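PDB 4TZH: Lic12234 from Leptospira interrogans, which is of unknown function but folds as a leucine-rich-repeat solenoid and is regarded as a possible virulence factor of this pathogen. Local coordinates for residues 47-53 with 70-76; 54-60 with 76-82; 93-99 with 116-122; 63-69 with 86-92. All blocks are in the same frame, centred on the assembly; numbering follows the deposited sequence. Where two conformers were deposited one is given.

Interaction 1: 47-53 with 70-76. With ZN (zinc ion), chain C.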
# COMPACT_ATOMS: atom_id res chain seq x y z
N HIS A 47 11.26 -2.66 3.97
CA HIS A 47 10.57 -2.17 5.17
C HIS A 47 11.14 -0.79 5.50
O HIS A 47 12.36 -0.61 5.56
CB HIS A 47 10.88 -3.08 6.36
CG HIS A 47 10.32 -4.45 6.23
ND1 HIS A 47 9.12 -4.78 6.79
CD2 HIS A 47 10.82 -5.55 5.61
CE1 HIS A 47 8.92 -6.05 6.54
NE2 HIS A 47 9.92 -6.57 5.82
N LEU A 48 10.25 0.17 5.63
CA LEU A 48 10.59 1.58 5.90
C LEU A 48 9.71 2.15 6.98
O LEU A 48 9.49 3.35 7.05
CB LEU A 48 10.36 2.42 4.63
CG LEU A 48 11.20 2.00 3.43
CD1 LEU A 48 10.67 2.61 2.15
CD2 LEU A 48 12.68 2.34 3.64
N ARG A 49 9.25 1.27 7.87
CA ARG A 49 8.31 1.64 8.92
C ARG A 49 8.91 2.68 9.88
O ARG A 49 10.11 2.56 10.21
CB ARG A 49 7.97 0.39 9.73
CG ARG A 49 7.07 0.67 10.97
CD ARG A 49 6.53 -0.66 11.44
NE ARG A 49 5.86 -0.59 12.75
CZ ARG A 49 4.58 -0.25 12.93
NH1 ARG A 49 3.81 0.09 11.90
NH2 ARG A 49 4.05 -0.27 14.16
N ASP A 50 8.13 3.65 10.34
CA ASP A 50 8.56 4.55 11.41
C ASP A 50 9.77 5.36 11.04
O ASP A 50 10.75 5.45 11.80
CB ASP A 50 8.76 3.77 12.70
CG ASP A 50 8.49 4.59 13.95
OD1 ASP A 50 8.09 5.77 13.83
OD2 ASP A 50 8.74 4.07 15.05
N ASN A 51 9.68 6.02 9.89
CA ASN A 51 10.65 6.99 9.43
C ASN A 51 9.91 8.33 9.29
O ASN A 51 8.82 8.51 9.86
CB ASN A 51 11.35 6.56 8.14
CG ASN A 51 12.36 5.49 8.39
OD1 ASN A 51 13.42 5.75 8.98
ND2 ASN A 51 12.13 4.27 7.90
N GLU A 52 10.53 9.29 8.59
CA GLU A 52 9.93 10.61 8.39
C GLU A 52 9.70 10.85 6.88
O GLU A 52 9.88 11.96 6.39
CB GLU A 52 10.85 11.69 9.00
CG GLU A 52 11.14 11.48 10.48
CD GLU A 52 12.14 12.45 11.09
OE1 GLU A 52 13.08 12.85 10.36
OE2 GLU A 52 12.05 12.73 12.30
N LEU A 53 9.36 9.79 6.12
CA LEU A 53 9.23 9.94 4.68
C LEU A 53 7.95 10.68 4.30
O LEU A 53 6.92 10.48 4.94
CB LEU A 53 9.22 8.57 4.00
CG LEU A 53 10.45 7.69 4.21
CD1 LEU A 53 10.21 6.28 3.63
CD2 LEU A 53 11.65 8.26 3.51
N ASP A 70 6.49 -2.06 3.08
CA ASP A 70 5.98 -1.56 4.36
C ASP A 70 6.45 -0.12 4.53
O ASP A 70 7.64 0.10 4.77
CB ASP A 70 6.50 -2.43 5.50
CG ASP A 70 6.25 -1.83 6.86
OD1 ASP A 70 5.38 -0.96 6.96
OD2 ASP A 70 6.94 -2.24 7.81
N ILE A 71 5.53 0.82 4.37
CA ILE A 71 5.83 2.25 4.56
C ILE A 71 4.97 2.81 5.66
O ILE A 71 4.66 3.99 5.68
CB ILE A 71 5.64 3.13 3.32
CG1 ILE A 71 5.69 2.30 2.04
CG2 ILE A 71 6.66 4.28 3.36
CD1 ILE A 71 5.34 3.10 0.72
N SER A 72 4.59 1.95 6.58
CA SER A 72 3.75 2.38 7.68
C SER A 72 4.42 3.37 8.59
O SER A 72 5.64 3.39 8.68
CB SER A 72 3.30 1.17 8.49
OG SER A 72 4.39 0.45 9.05
N ARG A 73 3.63 4.20 9.27
CA ARG A 73 4.16 5.13 10.28
C ARG A 73 5.19 6.09 9.70
O ARG A 73 6.32 6.25 10.22
CB ARG A 73 4.69 4.39 11.53
CG ARG A 73 3.57 3.70 12.30
CD ARG A 73 4.00 3.21 13.68
NE ARG A 73 4.57 4.29 14.47
CZ ARG A 73 5.25 4.12 15.60
NH1 ARG A 73 5.47 2.90 16.07
NH2 ARG A 73 5.73 5.17 16.25
N ASN A 74 4.79 6.77 8.61
CA ASN A 74 5.63 7.82 8.03
C ASN A 74 4.72 9.03 7.90
O ASN A 74 3.74 9.14 8.66
CB ASN A 74 6.21 7.37 6.68
CG ASN A 74 7.41 6.53 6.87
OD1 ASN A 74 8.51 7.05 7.01
ND2 ASN A 74 7.28 5.20 6.85
N GLN A 75 5.06 9.99 7.03
CA GLN A 75 4.20 11.15 6.78
C GLN A 75 3.94 11.17 5.27
O GLN A 75 3.95 12.24 4.65
CB GLN A 75 4.90 12.46 7.23
CG GLN A 75 5.32 12.47 8.72
CD GLN A 75 6.54 13.35 8.99
OE1 GLN A 75 6.87 14.30 8.25
NE2 GLN A 75 7.24 13.04 10.08
N ILE A 76 3.72 9.98 4.66
CA ILE A 76 3.52 9.88 3.22
C ILE A 76 2.26 10.62 2.79
O ILE A 76 1.19 10.30 3.30
CB ILE A 76 3.46 8.37 2.79
CG1 ILE A 76 4.77 7.59 3.12
CG2 ILE A 76 3.07 8.20 1.31
CD1 ILE A 76 6.04 7.91 2.22
ZN ZN C . 7.97 -3.84 8.14
O HOH W 1 8.71 4.65 17.69
O HOH W 2 7.02 10.34 10.80
O HOH W 3 9.74 14.56 6.70
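Arg49 and Arg73 meet between two successive turns of a leucine-rich-repeat solenoid, where each short strand of the parallel sheet runs out into a loop. Arg49 carries CG anti to its backbone N (chi1 175°) and stays extended as far as NE, a reach that suits a long side chain reaching across to the next loop. Its NH1 donates to Ser72 OG at 2.9 Å, with the hydroxyl in the guanidinium plane, while one face of the same group rests on Arg73 CD. The two guanidinium planes stand 84° apart, and Arg49 NH2 comes to the edge of the Arg73 group. Arg73 bends at chi3 and runs beside Asp50, whose OD2 lies over a guanidinium face, 3.4 Å from Arg73 NH2; this salt bridge rests on charge alone, since no N-H points at the oxygen.

Asp70 links this polar patch to a metal. Its OD1 takes Ser72 OG on the syn lone pair at 2.7 Å and also accepts from Ser72 N, an Asx turn that fixes the carboxylate. OD2 then binds zinc at 1.9 Å, as does His47 ND1 at 2.0 Å, the ring and carboxylate planes being 89° apart; a further ligand comes from elsewhere in the structure. Deeper in the loop Asn74 suits its place because a primary amide can both give and take: OD1 accepts from Leu53 N at 3.0 Å. Its ND2 donates to Leu48 O at 2.9 Å, and Asn51 ND2 reaches the same oxygen from the opposite face of its carbonyl plane.

Interaction 2: 54-60 with 76-82. With ZN (zinc ion), chain F.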
# COMPACT_ATOMS: atom_id res chain seq x y z
N THR A 54 8.01 11.49 3.25
CA THR A 54 6.81 12.15 2.74
C THR A 54 6.38 11.59 1.38
O THR A 54 5.23 11.77 0.96
CB THR A 54 6.98 13.66 2.70
OG1 THR A 54 8.03 13.97 1.79
CG2 THR A 54 7.28 14.25 4.07
N THR A 55 7.29 10.88 0.72
CA THR A 55 7.05 10.25 -0.59
C THR A 55 8.11 9.22 -0.81
O THR A 55 8.92 8.93 0.08
CB THR A 55 7.03 11.31 -1.73
OG1 THR A 55 6.52 10.69 -2.94
CG2 THR A 55 8.41 11.97 -1.98
N LEU A 56 8.11 8.63 -2.02
CA LEU A 56 9.13 7.70 -2.44
C LEU A 56 9.82 8.26 -3.66
O LEU A 56 9.18 8.96 -4.45
CB LEU A 56 8.53 6.33 -2.81
CG LEU A 56 7.86 5.58 -1.67
CD1 LEU A 56 7.23 4.33 -2.22
CD2 LEU A 56 8.88 5.21 -0.60
N PRO A 57 11.10 7.93 -3.88
CA PRO A 57 11.76 8.43 -5.10
C PRO A 57 11.19 7.74 -6.34
O PRO A 57 10.68 6.62 -6.26
CB PRO A 57 13.22 8.01 -4.87
CG PRO A 57 13.14 6.78 -3.97
CD PRO A 57 12.00 7.10 -3.05
N GLU A 58 11.32 8.38 -7.49
CA GLU A 58 10.86 7.78 -8.74
C GLU A 58 11.62 6.49 -9.03
O GLU A 58 11.12 5.64 -9.75
CB GLU A 58 11.07 8.76 -9.90
CG GLU A 58 10.13 9.95 -9.83
CD GLU A 58 10.36 10.92 -10.99
OE1 GLU A 58 11.40 11.62 -10.99
OE2 GLU A 58 9.57 10.89 -11.95
N GLU A 59 12.82 6.34 -8.46
CA GLU A 59 13.66 5.13 -8.59
C GLU A 59 12.99 3.89 -8.02
O GLU A 59 13.42 2.78 -8.36
CB GLU A 59 15.01 5.33 -7.91
CG GLU A 59 15.96 6.23 -8.68
CD GLU A 59 15.74 7.74 -8.61
OE1 GLU A 59 14.83 8.19 -7.89
OE2 GLU A 59 16.49 8.47 -9.31
N ILE A 60 11.93 4.04 -7.23
CA ILE A 60 11.25 2.87 -6.68
C ILE A 60 10.73 1.96 -7.79
O ILE A 60 10.65 0.75 -7.60
CB ILE A 60 10.09 3.30 -5.71
CG1 ILE A 60 9.69 2.16 -4.74
CG2 ILE A 60 8.85 3.82 -6.46
CD1 ILE A 60 10.62 2.07 -3.51
N ILE A 76 3.72 9.98 4.66
CA ILE A 76 3.52 9.88 3.22
C ILE A 76 2.26 10.62 2.79
O ILE A 76 1.19 10.30 3.30
CB ILE A 76 3.46 8.37 2.79
CG1 ILE A 76 4.77 7.59 3.12
CG2 ILE A 76 3.07 8.20 1.31
CD1 ILE A 76 6.04 7.91 2.22
N SER A 77 2.37 11.53 1.81
CA SER A 77 1.19 12.23 1.31
C SER A 77 1.02 12.02 -0.20
O SER A 77 -0.04 12.36 -0.74
CB SER A 77 1.29 13.71 1.64
OG SER A 77 2.40 14.26 0.95
N ASN A 78 2.04 11.50 -0.89
CA ASN A 78 1.96 11.34 -2.34
C ASN A 78 2.95 10.32 -2.80
O ASN A 78 3.90 10.00 -2.07
CB ASN A 78 2.24 12.70 -3.04
CG ASN A 78 3.66 13.19 -2.88
OD1 ASN A 78 4.48 13.06 -3.79
ND2 ASN A 78 4.01 13.77 -1.72
N PHE A 79 2.77 9.86 -4.06
CA PHE A 79 3.64 8.88 -4.68
C PHE A 79 4.03 9.30 -6.05
O PHE A 79 3.24 9.92 -6.75
CB PHE A 79 2.90 7.54 -4.84
CG PHE A 79 2.46 6.93 -3.55
CD1 PHE A 79 3.36 6.23 -2.76
CD2 PHE A 79 1.16 7.11 -3.09
CE1 PHE A 79 2.94 5.66 -1.55
CE2 PHE A 79 0.74 6.53 -1.90
CZ PHE A 79 1.64 5.83 -1.13
N PRO A 80 5.20 8.83 -6.52
CA PRO A 80 5.56 9.07 -7.93
C PRO A 80 4.72 8.14 -8.81
O PRO A 80 4.32 7.05 -8.36
CB PRO A 80 7.03 8.64 -7.97
CG PRO A 80 7.16 7.58 -6.90
CD PRO A 80 6.25 8.07 -5.81
N LYS A 81 4.53 8.49 -10.08
CA LYS A 81 3.78 7.61 -10.97
C LYS A 81 4.47 6.25 -11.14
O LYS A 81 3.81 5.26 -11.44
CB LYS A 81 3.63 8.27 -12.36
CG LYS A 81 2.60 9.37 -12.34
CD LYS A 81 2.23 9.77 -13.76
CE LYS A 81 1.21 10.87 -13.74
NZ LYS A 81 -0.15 10.40 -13.36
N GLU A 82 5.81 6.20 -10.93
CA GLU A 82 6.58 4.97 -11.10
C GLU A 82 6.15 3.83 -10.17
O GLU A 82 6.54 2.68 -10.41
CB GLU A 82 8.09 5.24 -10.98
CG GLU A 82 8.68 5.98 -12.18
CD GLU A 82 8.52 7.50 -12.26
OE1 GLU A 82 7.84 8.10 -11.41
OE2 GLU A 82 9.17 8.08 -13.17
ZN ZN F . 7.93 9.95 -12.33
O HOH W 4 6.75 14.89 -0.71
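A zinc site joins the 3-10 segments that begin at Glu58 and Lys81 in two successive connections of the leucine-rich-repeat solenoid, through Glu58 and Glu82. Glu58 gives one oxygen, OE2, at 1.9 Å, and Glu82 gives both, OE1 at 2.1 Å and OE2 at 2.4 Å. The carboxylate planes stand 86° apart. Glu58 reaches the metal extended beyond CG, whereas Glu82 bends at chi2 (81°), which brings its carboxylate round to face the ion. Glu58 OE2 and Glu82 OE2 approach to 3.1 Å, a closeness that two acidic oxygens can keep because both bind the same cation.

Pro80 fills the space between the backbones beside this site. Its CD lies 3.4 Å from Leu56 O, its CB packs on Glu58 CG and its CG on Ile60 CG2; a compact, rigid ring suits a narrow place walled mainly by carbon. Further back along the loops Thr55 OG1, anti to the backbone N (chi1 -168°), donates to Asn78 O at 2.8 Å from well above the carbonyl plane. Ser77 N bonds to Thr54 O at 3.0 Å, and a water spans Thr54 OG1 and Asn78 ND2. Facing inward, Leu56 CD1 touches the edge of the Phe79 ring, while Leu56 N is buried without a partner.

Residues 54-60 belong to the connection from strand 45-47 to strand 68-70, and residues 76-82 to the following one, which leads to strand 91-93. The next repeat continues the stack: Phe79 packs on Leu94, Asn97 OD1 holds Ile76 N, and Lys81 forms a salt bridge with Glu105.

Interaction 3: 93-99 with 116-122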
# COMPACT_ATOMS: atom_id res chain seq x y z
N PHE A 93 1.70 -1.97 3.10
CA PHE A 93 1.31 -1.37 4.37
C PHE A 93 1.51 0.14 4.28
O PHE A 93 2.65 0.61 4.16
CB PHE A 93 2.16 -1.90 5.53
CG PHE A 93 1.95 -3.33 5.92
CD1 PHE A 93 0.97 -3.67 6.83
CD2 PHE A 93 2.84 -4.31 5.51
CE1 PHE A 93 0.79 -5.02 7.21
CE2 PHE A 93 2.66 -5.64 5.89
CZ PHE A 93 1.62 -5.98 6.71
N LEU A 94 0.41 0.90 4.31
CA LEU A 94 0.45 2.35 4.25
C LEU A 94 -0.21 2.93 5.47
O LEU A 94 -0.49 4.15 5.48
CB LEU A 94 -0.23 2.87 2.99
CG LEU A 94 0.70 2.99 1.82
CD1 LEU A 94 -0.13 3.10 0.52
CD2 LEU A 94 1.50 4.31 1.98
N ASN A 95 -0.43 2.11 6.49
CA ASN A 95 -1.13 2.63 7.67
C ASN A 95 -0.29 3.68 8.40
O ASN A 95 0.93 3.54 8.45
CB ASN A 95 -1.50 1.51 8.57
CG ASN A 95 -0.41 0.54 8.82
OD1 ASN A 95 0.04 -0.17 7.88
ND2 ASN A 95 0.04 0.47 10.07
N GLY A 96 -0.97 4.65 9.01
CA GLY A 96 -0.25 5.66 9.78
C GLY A 96 0.53 6.60 8.91
O GLY A 96 1.76 6.69 9.04
N ASN A 97 -0.14 7.28 7.98
CA ASN A 97 0.54 8.23 7.10
C ASN A 97 -0.29 9.50 6.95
O ASN A 97 -1.19 9.74 7.77
CB ASN A 97 0.88 7.56 5.75
CG ASN A 97 2.17 6.80 5.80
OD1 ASN A 97 3.21 7.45 5.96
ND2 ASN A 97 2.14 5.46 5.72
N SER A 98 0.05 10.34 5.97
CA SER A 98 -0.62 11.61 5.74
C SER A 98 -1.36 11.62 4.42
O SER A 98 -1.36 12.64 3.71
CB SER A 98 0.42 12.72 5.79
OG SER A 98 1.01 12.71 7.08
N LEU A 99 -1.99 10.49 4.05
CA LEU A 99 -2.70 10.44 2.79
C LEU A 99 -4.09 11.01 2.86
O LEU A 99 -4.91 10.52 3.63
CB LEU A 99 -2.77 9.00 2.25
CG LEU A 99 -1.44 8.40 1.85
CD1 LEU A 99 -1.56 6.87 1.81
CD2 LEU A 99 -0.95 8.96 0.52
N TYR A 116 -3.29 -2.04 3.40
CA TYR A 116 -3.64 -1.44 4.69
C TYR A 116 -3.49 0.06 4.60
O TYR A 116 -2.39 0.56 4.33
CB TYR A 116 -2.69 -1.94 5.77
CG TYR A 116 -3.06 -3.28 6.36
CD1 TYR A 116 -4.04 -3.38 7.35
CD2 TYR A 116 -2.44 -4.44 5.94
CE1 TYR A 116 -4.38 -4.61 7.90
CE2 TYR A 116 -2.74 -5.68 6.52
CZ TYR A 116 -3.75 -5.76 7.46
OH TYR A 116 -4.02 -6.97 8.04
N LEU A 117 -4.58 0.77 4.79
CA LEU A 117 -4.61 2.23 4.70
C LEU A 117 -5.14 2.81 6.00
O LEU A 117 -5.48 4.01 5.99
CB LEU A 117 -5.48 2.67 3.51
CG LEU A 117 -4.84 2.45 2.15
CD1 LEU A 117 -5.89 2.46 1.06
CD2 LEU A 117 -3.77 3.55 1.86
N ASN A 118 -5.13 2.03 7.09
CA ASN A 118 -5.65 2.52 8.38
C ASN A 118 -4.93 3.79 8.80
O ASN A 118 -3.75 3.96 8.51
CB ASN A 118 -5.40 1.51 9.50
CG ASN A 118 -5.62 0.07 9.13
OD1 ASN A 118 -5.07 -0.43 8.13
ND2 ASN A 118 -6.28 -0.64 10.03
N ASN A 119 -5.62 4.66 9.55
CA ASN A 119 -4.99 5.85 10.11
C ASN A 119 -4.33 6.74 9.09
O ASN A 119 -3.13 7.06 9.20
CB ASN A 119 -4.00 5.44 11.23
CG ASN A 119 -4.65 4.66 12.34
OD1 ASN A 119 -4.45 3.46 12.48
ND2 ASN A 119 -5.47 5.32 13.11
N ASN A 120 -5.12 7.17 8.13
CA ASN A 120 -4.77 8.18 7.12
C ASN A 120 -5.92 9.19 7.14
O ASN A 120 -6.72 9.19 8.10
CB ASN A 120 -4.53 7.57 5.74
CG ASN A 120 -3.13 7.01 5.64
OD1 ASN A 120 -2.18 7.78 5.45
ND2 ASN A 120 -2.98 5.71 5.76
N GLN A 121 -5.95 10.13 6.19
CA GLN A 121 -7.02 11.11 6.21
C GLN A 121 -7.81 11.05 4.90
O GLN A 121 -8.21 12.08 4.34
CB GLN A 121 -6.41 12.50 6.49
CG GLN A 121 -5.61 12.56 7.80
CD GLN A 121 -4.19 12.10 7.58
OE1 GLN A 121 -3.58 12.41 6.55
NE2 GLN A 121 -3.65 11.28 8.49
N LEU A 122 -8.00 9.83 4.37
CA LEU A 122 -8.67 9.68 3.08
C LEU A 122 -10.12 10.08 3.16
O LEU A 122 -10.81 9.75 4.13
CB LEU A 122 -8.59 8.25 2.57
CG LEU A 122 -7.18 7.73 2.26
CD1 LEU A 122 -7.21 6.18 2.14
CD2 LEU A 122 -6.62 8.36 1.00
O HOH W 5 -1.66 9.18 10.48
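Leu94 O is gripped by two asparagine amides, Asn120 ND2 at 3.0 Å and Asn97 ND2 at 2.9 Å, which arrive from opposite faces of its carbonyl plane. This is the asparagine ladder of a leucine-rich repeat: the amide of each turn ties its own loop to the previous one. Asn120 does so with both ends, for ND2 also donates to Leu117 O, and OD1 accepts from Leu99 N at 3.1 Å. Gln121, one methylene longer, bends at chi2 (85°) and sends NE2 to Asn97 O at 3.0 Å, in the carbonyl plane. A water donates to that oxygen and to Asn119 O.

At the bend of the earlier loop, Gly96 has a positive phi, a conformation glycine adopts easily, and its N bonds to Asn118 O at 2.9 Å. Beneath the polar layer Leu117 CD2 meets Leu94 CB and Leu99 CD1, the apolar filling that gives the repeat its name. Where the strands end, Leu94 N donates to Tyr116 O. The rings of Phe93 and Tyr116 point the same way from the sheet, their planes only 7° apart but slid until they barely overlap, with Phe93 CE1 3.5 Å from Tyr116 CD2.

Interaction 4: 63-69 with 86-92. With ZN (zinc ion), chain E.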
# COMPACT_ATOMS: atom_id res chain seq x y z
N LEU A 63 12.38 -1.39 -8.91
CA LEU A 63 12.28 -2.57 -8.04
C LEU A 63 11.14 -3.49 -8.49
O LEU A 63 10.25 -3.80 -7.70
CB LEU A 63 12.12 -2.14 -6.58
CG LEU A 63 13.14 -1.17 -6.02
CD1 LEU A 63 12.80 -0.85 -4.56
CD2 LEU A 63 14.53 -1.74 -6.12
N LYS A 64 11.21 -3.94 -9.74
CA LYS A 64 10.10 -4.70 -10.32
C LYS A 64 9.84 -6.07 -9.68
O LYS A 64 8.74 -6.60 -9.88
CB LYS A 64 10.27 -4.84 -11.84
CG LYS A 64 11.37 -5.78 -12.24
CD LYS A 64 11.39 -5.96 -13.76
CE LYS A 64 12.17 -7.18 -14.16
NZ LYS A 64 11.84 -7.63 -15.55
N ASN A 65 10.78 -6.59 -8.86
CA ASN A 65 10.58 -7.89 -8.20
C ASN A 65 10.00 -7.71 -6.79
O ASN A 65 9.80 -8.69 -6.08
CB ASN A 65 11.91 -8.65 -8.11
CG ASN A 65 12.47 -8.89 -9.48
OD1 ASN A 65 13.57 -8.42 -9.82
ND2 ASN A 65 11.67 -9.47 -10.33
N LEU A 66 9.73 -6.47 -6.39
CA LEU A 66 9.25 -6.25 -5.05
C LEU A 66 7.89 -6.90 -4.81
O LEU A 66 6.95 -6.65 -5.58
CB LEU A 66 9.11 -4.75 -4.82
CG LEU A 66 9.21 -4.24 -3.41
CD1 LEU A 66 10.58 -4.53 -2.77
CD2 LEU A 66 8.92 -2.76 -3.37
N LYS A 67 7.77 -7.66 -3.72
CA LYS A 67 6.52 -8.33 -3.34
C LYS A 67 5.90 -7.66 -2.13
O LYS A 67 4.67 -7.69 -1.98
CB LYS A 67 6.75 -9.79 -2.97
CG LYS A 67 7.27 -10.63 -4.12
CD LYS A 67 7.49 -12.07 -3.59
CE LYS A 67 6.81 -13.09 -4.44
NZ LYS A 67 7.31 -14.46 -4.14
N TYR A 68 6.71 -7.10 -1.25
CA TYR A 68 6.17 -6.54 -0.01
C TYR A 68 6.77 -5.17 0.23
O TYR A 68 7.98 -5.00 0.07
CB TYR A 68 6.54 -7.46 1.19
CG TYR A 68 6.31 -8.92 0.92
CD1 TYR A 68 5.03 -9.43 0.79
CD2 TYR A 68 7.37 -9.81 0.90
CE1 TYR A 68 4.81 -10.79 0.57
CE2 TYR A 68 7.17 -11.17 0.69
CZ TYR A 68 5.89 -11.65 0.53
OH TYR A 68 5.66 -12.99 0.30
N LEU A 69 5.92 -4.20 0.57
CA LEU A 69 6.40 -2.85 0.81
C LEU A 69 5.70 -2.35 2.06
O LEU A 69 4.45 -2.24 2.09
CB LEU A 69 6.06 -1.96 -0.40
CG LEU A 69 6.46 -0.50 -0.32
CD1 LEU A 69 7.96 -0.34 -0.03
CD2 LEU A 69 6.11 0.20 -1.63
N LEU A 86 5.37 -1.55 -9.99
CA LEU A 86 5.48 -2.59 -8.97
C LEU A 86 4.44 -3.67 -9.19
O LEU A 86 3.56 -3.92 -8.37
CB LEU A 86 5.40 -1.96 -7.57
CG LEU A 86 6.44 -0.88 -7.30
CD1 LEU A 86 6.24 -0.30 -5.89
CD2 LEU A 86 7.89 -1.40 -7.48
N LYS A 87 4.55 -4.34 -10.37
CA LYS A 87 3.57 -5.33 -10.80
C LYS A 87 3.60 -6.63 -10.07
O LYS A 87 2.69 -7.46 -10.26
CB LYS A 87 3.72 -5.61 -12.32
CG LYS A 87 3.66 -4.37 -13.20
CD LYS A 87 2.28 -3.78 -13.19
CE LYS A 87 2.09 -2.81 -14.32
NZ LYS A 87 0.90 -1.97 -14.07
N ASN A 88 4.63 -6.84 -9.22
CA ASN A 88 4.72 -8.07 -8.45
C ASN A 88 4.36 -7.81 -6.98
O ASN A 88 4.39 -8.73 -6.17
CB ASN A 88 6.11 -8.62 -8.53
CG ASN A 88 6.32 -9.30 -9.85
OD1 ASN A 88 5.50 -10.12 -10.26
ND2 ASN A 88 7.38 -8.93 -10.54
N LEU A 89 3.97 -6.57 -6.65
CA LEU A 89 3.66 -6.26 -5.26
C LEU A 89 2.40 -6.97 -4.79
O LEU A 89 1.35 -6.86 -5.45
CB LEU A 89 3.52 -4.74 -5.14
CG LEU A 89 3.63 -4.20 -3.71
CD1 LEU A 89 5.06 -4.31 -3.20
CD2 LEU A 89 3.17 -2.75 -3.61
N GLU A 90 2.48 -7.65 -3.64
CA GLU A 90 1.39 -8.44 -3.08
C GLU A 90 0.83 -7.84 -1.80
O GLU A 90 -0.35 -8.04 -1.50
CB GLU A 90 1.86 -9.88 -2.77
CG GLU A 90 2.36 -10.59 -4.04
CD GLU A 90 2.75 -12.06 -3.89
OE1 GLU A 90 2.48 -12.63 -2.82
OE2 GLU A 90 3.30 -12.65 -4.84
N VAL A 91 1.68 -7.16 -1.02
CA VAL A 91 1.24 -6.60 0.26
C VAL A 91 1.79 -5.18 0.36
O VAL A 91 2.99 -4.98 0.11
CB VAL A 91 1.79 -7.42 1.44
CG1 VAL A 91 1.34 -6.81 2.79
CG2 VAL A 91 1.34 -8.88 1.34
N LEU A 92 0.92 -4.24 0.72
CA LEU A 92 1.32 -2.84 0.85
C LEU A 92 0.78 -2.31 2.18
O LEU A 92 -0.44 -2.24 2.38
CB LEU A 92 0.76 -2.05 -0.32
CG LEU A 92 1.03 -0.55 -0.31
CD1 LEU A 92 2.52 -0.23 -0.13
CD2 LEU A 92 0.57 0.06 -1.66
ZN ZN E . 3.65 -14.58 -4.60
O HOH W 6 6.78 -5.30 -7.99
O HOH W 7 3.09 -13.61 -0.42
O HOH W 8 4.68 -15.12 -6.33
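Glu90 lies alongside Lys67 of the preceding rung of the leucine-rich-repeat sheet, and its side chain can be followed outward from there. CB lies 3.6 Å from Lys67 O. CG sits beside the backbone N and the chain beyond it is extended (chi2 -175°), which carries the carboxylate clear of the backbone. OE1 accepts from a water at 2.7 Å that also bonds to Tyr68 OH. OE2 binds a zinc ion at 2.0 Å and packs on Lys67 CE; a second water is bound to the metal. Lys67 points the same way as Glu90, and its NZ, 4.5 Å from Glu90 OE2, probably favours the carboxylate's negative charge, though the charged atoms are not in contact.

Below this pair Lys67 O takes two backbone donors, Glu90 N at 2.7 Å and Val91 N at 3.2 Å, and Leu69 N continues the pairing to Val91 O. The Tyr68 ring has Lys67 CB over the centre of one face, and its CD1 edge meets Val91 CG2. On the other surface of the sheet, Leu69 packs on Leu89 CD1 and Leu92 CD1, branched side chains that fill the interior between rungs. Each segment starts with a type I turn, and Asn88 joins the two turns: ND2 donates to Lys64 O at 2.8 Å, while a water links Lys64 O, Leu66 O and Asn88 N.

Strands 68-70 and 91-93 are adjacent in the parallel sheet. Strand 45-47 flanks the first, where Tyr68 bonds to Leu46 through the backbone, and strand 114-116 flanks the second, just beyond the Glu90 bond to Gly113.

How the interactions relate
From strand 45-47 the chain runs through 47-53, 54-60 and 63-69 into strand 68-70, then through 70-76, 76-82 and 86-92 into strand 91-93. Interactions 1, 2 and 4 each close a loop of about one repeat, and all three cross one another, as expected when two solenoid turns lie in register. Interactions 1 and 2 share Ile76, and Ile71 CD1 packs on Leu56 CD1 between them; Ile60 O touches Leu86 CD2 between 2 and 4. Interaction 3 follows in series, closing a similar loop, and ties the loop after strand 91-93 to that after strand 114-116. Probable backbone bonds, Arg73 N to Asn95 O and Phe93 N to Leu69 O, join it to the earlier turns.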